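Local coordinates for protein salivary nitrophorin (Cimex lectularius, PDB 2IMQ) that carries nitric oxide on a cysteine-ligated heme b and delivers it to the victim during feeding, causing vasodilation, at residues A[185-190]-A[220-225]; A[181-186]-A[236-241]. All coordinates share one frame; numbering follows the deposited sequence.

Contact 1 of 2, residues A[185-190]-A[220-225]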
loop_
_atom_site.group_PDB
_atom_site.type_symbol
_atom_site.label_atom_id
_atom_site.label_comp_id
_atom_site.label_asym_id
_atom_site.label_seq_id
_atom_site.Cartn_x
_atom_site.Cartn_y
_atom_site.Cartn_z
ATOM N N SER A 185 2.655 -8.252 25.184
ATOM C CA SER A 185 1.563 -8.491 26.116
ATOM C C SER A 185 0.236 -7.996 25.569
ATOM O O SER A 185 -0.757 -8.690 25.689
ATOM C CB SER A 185 1.847 -7.817 27.444
ATOM O OG SER A 185 0.812 -8.071 28.373
ATOM N N LEU A 186 0.191 -6.803 24.961
ATOM C CA LEU A 186 -1.025 -6.312 24.370
ATOM C C LEU A 186 -1.489 -7.163 23.203
ATOM O O LEU A 186 -2.671 -7.426 23.064
ATOM C CB LEU A 186 -0.861 -4.835 23.990
ATOM C CG LEU A 186 -0.735 -3.856 25.145
ATOM C CD1 LEU A 186 -0.364 -2.484 24.696
ATOM C CD2 LEU A 186 -2.064 -3.689 25.914
ATOM N N VAL A 187 -0.552 -7.657 22.395
ATOM C CA VAL A 187 -0.904 -8.583 21.340
ATOM C C VAL A 187 -1.569 -9.834 21.949
ATOM O O VAL A 187 -2.592 -10.309 21.477
ATOM C CB VAL A 187 0.291 -8.941 20.511
ATOM C CG1 VAL A 187 -0.015 -10.089 19.553
ATOM C CG2 VAL A 187 0.814 -7.712 19.702
ATOM N N ASP A 188 -0.951 -10.393 22.980
ATOM C CA ASP A 188 -1.439 -11.626 23.574
ATOM C C ASP A 188 -2.837 -11.406 24.147
ATOM O O ASP A 188 -3.664 -12.334 24.178
ATOM C CB ASP A 188 -0.515 -12.078 24.707
ATOM C CG ASP A 188 0.799 -12.608 24.233
ATOM O OD1 ASP A 188 1.007 -12.865 22.999
ATOM O OD2 ASP A 188 1.701 -12.837 25.082
ATOM N N GLN A 189 -3.134 -10.224 24.622
ATOM C CA GLN A 189 -4.444 -9.859 25.135
ATOM C C GLN A 189 -5.421 -9.443 24.063
ATOM O O GLN A 189 -6.555 -9.082 24.357
ATOM C CB GLN A 189 -4.335 -8.759 26.161
ATOM C CG GLN A 189 -3.556 -9.118 27.392
ATOM C CD GLN A 189 -3.303 -7.910 28.246
ATOM O OE1 GLN A 189 -2.185 -7.379 28.281
ATOM N NE2 GLN A 189 -4.327 -7.469 28.946
ATOM N N ASN A 190 -4.966 -9.442 22.811
ATOM C CA ASN A 190 -5.739 -8.911 21.696
ATOM C C ASN A 190 -6.177 -7.481 21.910
ATOM O O ASN A 190 -7.263 -7.065 21.449
ATOM C CB ASN A 190 -6.974 -9.759 21.300
ATOM C CG ASN A 190 -7.415 -9.470 19.888
ATOM O OD1 ASN A 190 -6.544 -9.315 18.997
ATOM N ND2 ASN A 190 -8.727 -9.306 19.661
ATOM N N PHE A 220 -6.428 -6.443 13.248
ATOM C CA PHE A 220 -5.474 -7.486 13.135
ATOM C C PHE A 220 -4.232 -7.125 13.930
ATOM O O PHE A 220 -3.880 -5.966 14.152
ATOM C CB PHE A 220 -5.142 -7.768 11.669
ATOM C CG PHE A 220 -4.779 -6.548 10.830
ATOM C CD1 PHE A 220 -3.466 -6.200 10.611
ATOM C CD2 PHE A 220 -5.763 -5.807 10.219
ATOM C CE1 PHE A 220 -3.152 -5.107 9.819
ATOM C CE2 PHE A 220 -5.460 -4.729 9.454
ATOM C CZ PHE A 220 -4.129 -4.396 9.243
ATOM N N LYS A 221 -3.513 -8.176 14.298
ATOM C CA LYS A 221 -2.304 -8.068 15.047
ATOM C C LYS A 221 -1.188 -7.483 14.182
ATOM O O LYS A 221 -1.294 -7.470 12.961
ATOM C CB LYS A 221 -1.864 -9.401 15.622
ATOM C CG LYS A 221 -2.882 -9.874 16.613
ATOM C CD LYS A 221 -2.577 -11.254 17.074
ATOM C CE LYS A 221 -3.673 -11.739 18.014
ATOM N NZ LYS A 221 -4.026 -10.825 19.113
ATOM N N PRO A 222 -0.179 -6.905 14.820
ATOM C CA PRO A 222 0.933 -6.362 14.076
ATOM C C PRO A 222 1.413 -7.303 13.001
ATOM O O PRO A 222 1.485 -8.515 13.213
ATOM C CB PRO A 222 1.975 -6.142 15.151
ATOM C CG PRO A 222 1.119 -5.764 16.344
ATOM C CD PRO A 222 -0.032 -6.697 16.263
ATOM N N THR A 223 1.858 -6.738 11.888
ATOM C CA THR A 223 2.256 -7.522 10.721
ATOM C C THR A 223 3.780 -7.728 10.615
ATOM O O THR A 223 4.268 -8.328 9.654
ATOM C CB THR A 223 1.764 -6.840 9.460
ATOM O OG1 THR A 223 2.302 -5.500 9.380
ATOM C CG2 THR A 223 0.249 -6.791 9.424
ATOM N N TYR A 224 4.513 -7.318 11.623
ATOM C CA TYR A 224 5.928 -7.351 11.687
ATOM C C TYR A 224 6.323 -7.370 13.168
ATOM O O TYR A 224 5.583 -6.848 13.992
ATOM C CB TYR A 224 6.494 -6.110 10.989
ATOM C CG TYR A 224 7.905 -5.774 11.120
ATOM C CD1 TYR A 224 8.860 -6.284 10.255
ATOM C CD2 TYR A 224 8.322 -4.918 12.126
ATOM C CE1 TYR A 224 10.193 -5.916 10.356
ATOM C CE2 TYR A 224 9.630 -4.486 12.193
ATOM C CZ TYR A 224 10.575 -5.024 11.332
ATOM O OH TYR A 224 11.913 -4.693 11.412
ATOM N N LYS A 225 7.430 -7.952 13.545
ATOM C CA LYS A 225 8.342 -8.729 12.733
ATOM C C LYS A 225 8.192 -10.184 13.091
ATOM O O LYS A 225 8.293 -10.527 14.271
ATOM C CB LYS A 225 9.763 -8.265 13.043
ATOM C CG LYS A 225 10.905 -8.967 12.301
ATOM C CD LYS A 225 12.209 -8.416 12.820
ATOM C CE LYS A 225 13.425 -9.005 12.196
ATOM N NZ LYS A 225 14.697 -8.454 12.838
#

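Contact 2 of 2, residues A[181-186]-A[236-241]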
loop_
_atom_site.group_PDB
_atom_site.type_symbol
_atom_site.label_atom_id
_atom_site.label_comp_id
_atom_site.label_asym_id
_atom_site.label_seq_id
_atom_site.Cartn_x
_atom_site.Cartn_y
_atom_site.Cartn_z
ATOM N N THR A 181 8.225 -5.939 25.249
ATOM C CA THR A 181 7.501 -6.737 26.277
ATOM C C THR A 181 6.068 -6.264 26.403
ATOM O O THR A 181 5.125 -7.072 26.347
ATOM C CB THR A 181 8.119 -6.552 27.657
ATOM O OG1 THR A 181 9.539 -6.503 27.551
ATOM C CG2 THR A 181 7.766 -7.757 28.550
ATOM N N HIS A 182 5.874 -4.960 26.490
ATOM C CA HIS A 182 4.549 -4.404 26.608
ATOM C C HIS A 182 3.745 -4.657 25.346
ATOM O O HIS A 182 2.589 -5.025 25.397
ATOM C CB HIS A 182 4.649 -2.944 26.956
ATOM C CG HIS A 182 3.347 -2.298 27.237
ATOM N ND1 HIS A 182 2.479 -2.754 28.212
ATOM C CD2 HIS A 182 2.765 -1.213 26.696
ATOM C CE1 HIS A 182 1.417 -1.963 28.243
ATOM N NE2 HIS A 182 1.556 -1.028 27.313
ATOM N N ALA A 183 4.357 -4.419 24.192
ATOM C CA ALA A 183 3.677 -4.643 22.944
ATOM C C ALA A 183 3.215 -6.098 22.806
ATOM O O ALA A 183 2.054 -6.359 22.445
ATOM C CB ALA A 183 4.625 -4.301 21.775
ATOM N N LYS A 184 4.102 -7.026 23.118
ATOM C CA LYS A 184 3.732 -8.431 23.007
ATOM C C LYS A 184 2.616 -8.815 23.984
ATOM O O LYS A 184 1.703 -9.576 23.646
ATOM C CB LYS A 184 4.922 -9.330 23.139
ATOM C CG LYS A 184 4.586 -10.828 22.957
ATOM C CD LYS A 184 4.035 -11.140 21.572
ATOM C CE LYS A 184 4.147 -12.622 21.211
ATOM N NZ LYS A 184 3.672 -13.450 22.303
ATOM N N SER A 185 2.655 -8.252 25.184
ATOM C CA SER A 185 1.563 -8.491 26.116
ATOM C C SER A 185 0.236 -7.996 25.569
ATOM O O SER A 185 -0.757 -8.690 25.689
ATOM C CB SER A 185 1.847 -7.817 27.444
ATOM O OG SER A 185 0.812 -8.071 28.373
ATOM N N LEU A 186 0.191 -6.803 24.961
ATOM C CA LEU A 186 -1.025 -6.312 24.370
ATOM C C LEU A 186 -1.489 -7.163 23.203
ATOM O O LEU A 186 -2.671 -7.426 23.064
ATOM C CB LEU A 186 -0.861 -4.835 23.990
ATOM C CG LEU A 186 -0.735 -3.856 25.145
ATOM C CD1 LEU A 186 -0.364 -2.484 24.696
ATOM C CD2 LEU A 186 -2.064 -3.689 25.914
ATOM N N SER A 236 13.137 -9.157 18.582
ATOM C CA SER A 236 14.200 -8.185 18.302
ATOM C C SER A 236 13.696 -6.814 17.839
ATOM O O SER A 236 14.387 -5.819 17.950
ATOM C CB SER A 236 15.198 -8.691 17.260
ATOM O OG SER A 236 14.632 -8.867 15.984
ATOM N N ALA A 237 12.463 -6.759 17.354
ATOM C CA ALA A 237 11.757 -5.505 17.084
ATOM C C ALA A 237 10.430 -5.506 17.822
ATOM O O ALA A 237 9.745 -6.511 17.955
ATOM C CB ALA A 237 11.518 -5.378 15.583
ATOM N N THR A 238 10.039 -4.331 18.248
ATOM C CA THR A 238 8.681 -4.176 18.781
ATOM C C THR A 238 7.685 -4.466 17.691
ATOM O O THR A 238 7.719 -3.869 16.610
ATOM C CB THR A 238 8.465 -2.755 19.306
ATOM O OG1 THR A 238 9.392 -2.567 20.391
ATOM C CG2 THR A 238 7.067 -2.548 19.823
ATOM N N PRO A 239 6.763 -5.389 17.908
ATOM C CA PRO A 239 5.718 -5.660 16.938
ATOM C C PRO A 239 5.035 -4.379 16.491
ATOM O O PRO A 239 4.629 -3.545 17.295
ATOM C CB PRO A 239 4.735 -6.575 17.727
ATOM C CG PRO A 239 5.615 -7.329 18.684
ATOM C CD PRO A 239 6.663 -6.276 19.080
ATOM N N SER A 240 4.877 -4.249 15.172
ATOM C CA SER A 240 4.367 -3.039 14.556
ATOM C C SER A 240 3.513 -3.341 13.346
ATOM O O SER A 240 3.622 -4.425 12.765
ATOM C CB SER A 240 5.530 -2.122 14.106
ATOM O OG SER A 240 6.276 -1.663 15.181
ATOM N N TRP A 241 2.734 -2.329 12.961
ATOM C CA TRP A 241 1.967 -2.323 11.729
ATOM C C TRP A 241 2.784 -1.604 10.675
ATOM O O TRP A 241 2.908 -0.372 10.698
ATOM C CB TRP A 241 0.633 -1.680 11.963
ATOM C CG TRP A 241 -0.278 -2.553 12.787
ATOM C CD1 TRP A 241 -1.049 -3.575 12.354
ATOM C CD2 TRP A 241 -0.539 -2.418 14.190
ATOM N NE1 TRP A 241 -1.731 -4.114 13.416
ATOM C CE2 TRP A 241 -1.456 -3.400 14.544
ATOM C CE3 TRP A 241 -0.044 -1.579 15.192
ATOM C CZ2 TRP A 241 -1.933 -3.532 15.823
ATOM C CZ3 TRP A 241 -0.521 -1.720 16.479
ATOM C CH2 TRP A 241 -1.452 -2.709 16.768
#

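Contact 1 of 2, residues A[185-190]-A[220-225]
V187, on the last turn of helix 180-188, faces the K221-P222 step with both of its methyl groups. CG2 points at the CG-CD edge of P222, 3.7 Å from CD of that ring, and CG1 rests against the aliphatic part of K221, 3.8 Å from its CD. With CG1 anti to the backbone N, the valine spreads one methyl to each neighbour. This is the tightly packed half: V187 and P222 are both buried.

Toward solvent the contact turns polar. The lysine chain runs extended past the valine and bends only at its last torsion (chi4 -50°), which brings NZ to the end of the helix. There NZ donates to the carbonyl O of V187 at 2.8 Å, with a C=O...N angle of 145°. It also donates to OD1 of the exposed N190 at 2.9 Å and 120°, tilted out of the amide plane. N190 has positive phi and closes the helix in a Schellman motif; its own N also donates to V187 O, which therefore takes two donors. The ammonium charge probably suits the negative end of the helix dipole.

Helix 192-196 closes the hydrophobic side, L195 touching V187 and P222 while I192 touches K221. The 220-225 loop, lying between helix 201-206 and strand 243-248, packs on strand 255-262 through T223 and through F220, edge-to-face with Y260, so the contact joins a peripheral helix to the sheet region.

Contact 2 of 2, residues A[181-186]-A[236-241]
A183 turns its methyl group toward the T238-P239 step, and both close approaches between the segments use its CB. The interactions across it are purely van der Waals: CB of A183 lies 3.6 Å from CG2 of T238 and 3.9 Å from CD of P239. Backbones come close here, with the CA atoms of A183 and P239 6.4 Å apart. L195 of helix 192-196 also packs on A183.

Polar interactions are kept within the loop or directed to other parts of the chain. In T238, chi1 of -63° sets OG1 beside the backbone N and CG2 anti to it, which presents the methyl to the helix while the hydroxyl bonds to the carbonyl O of T178, just before helix 180-188. Behind the contact, OG of S240 donates to O of T238 at 3.0 Å, approaching from above the carbonyl plane, and also pairs with N of V176.

Threonine therefore works in two ways, its methyl completing an apolar surface and its hydroxyl tying the loop to the chain leading into the helix. The direct contact is small and apolar, and the nearby hydrogen bonds of T238 and S240 probably hold the loop in place.

Both contacts hold helix 180-188 against the long connection that precedes strand 243-248, with centres about 7 Å apart and away from the annotated heme site. Contact 2, one helical turn earlier, is buried and apolar; contact 1, at the helix C-terminus, is only partly buried and adds charged and amide groups toward solvent. The alanine-threonine-proline touch of contact 2 thus differs from the lysine-carbonyl-amide grip of contact 1. The two loop segments are themselves joined: the backbones of Y224 and S240 are hydrogen-bonded, and NE1 of W241 probably donates to O of F220. Together they attach a peripheral helix to the DNase I-like fold through two adjacent segments of one long loop.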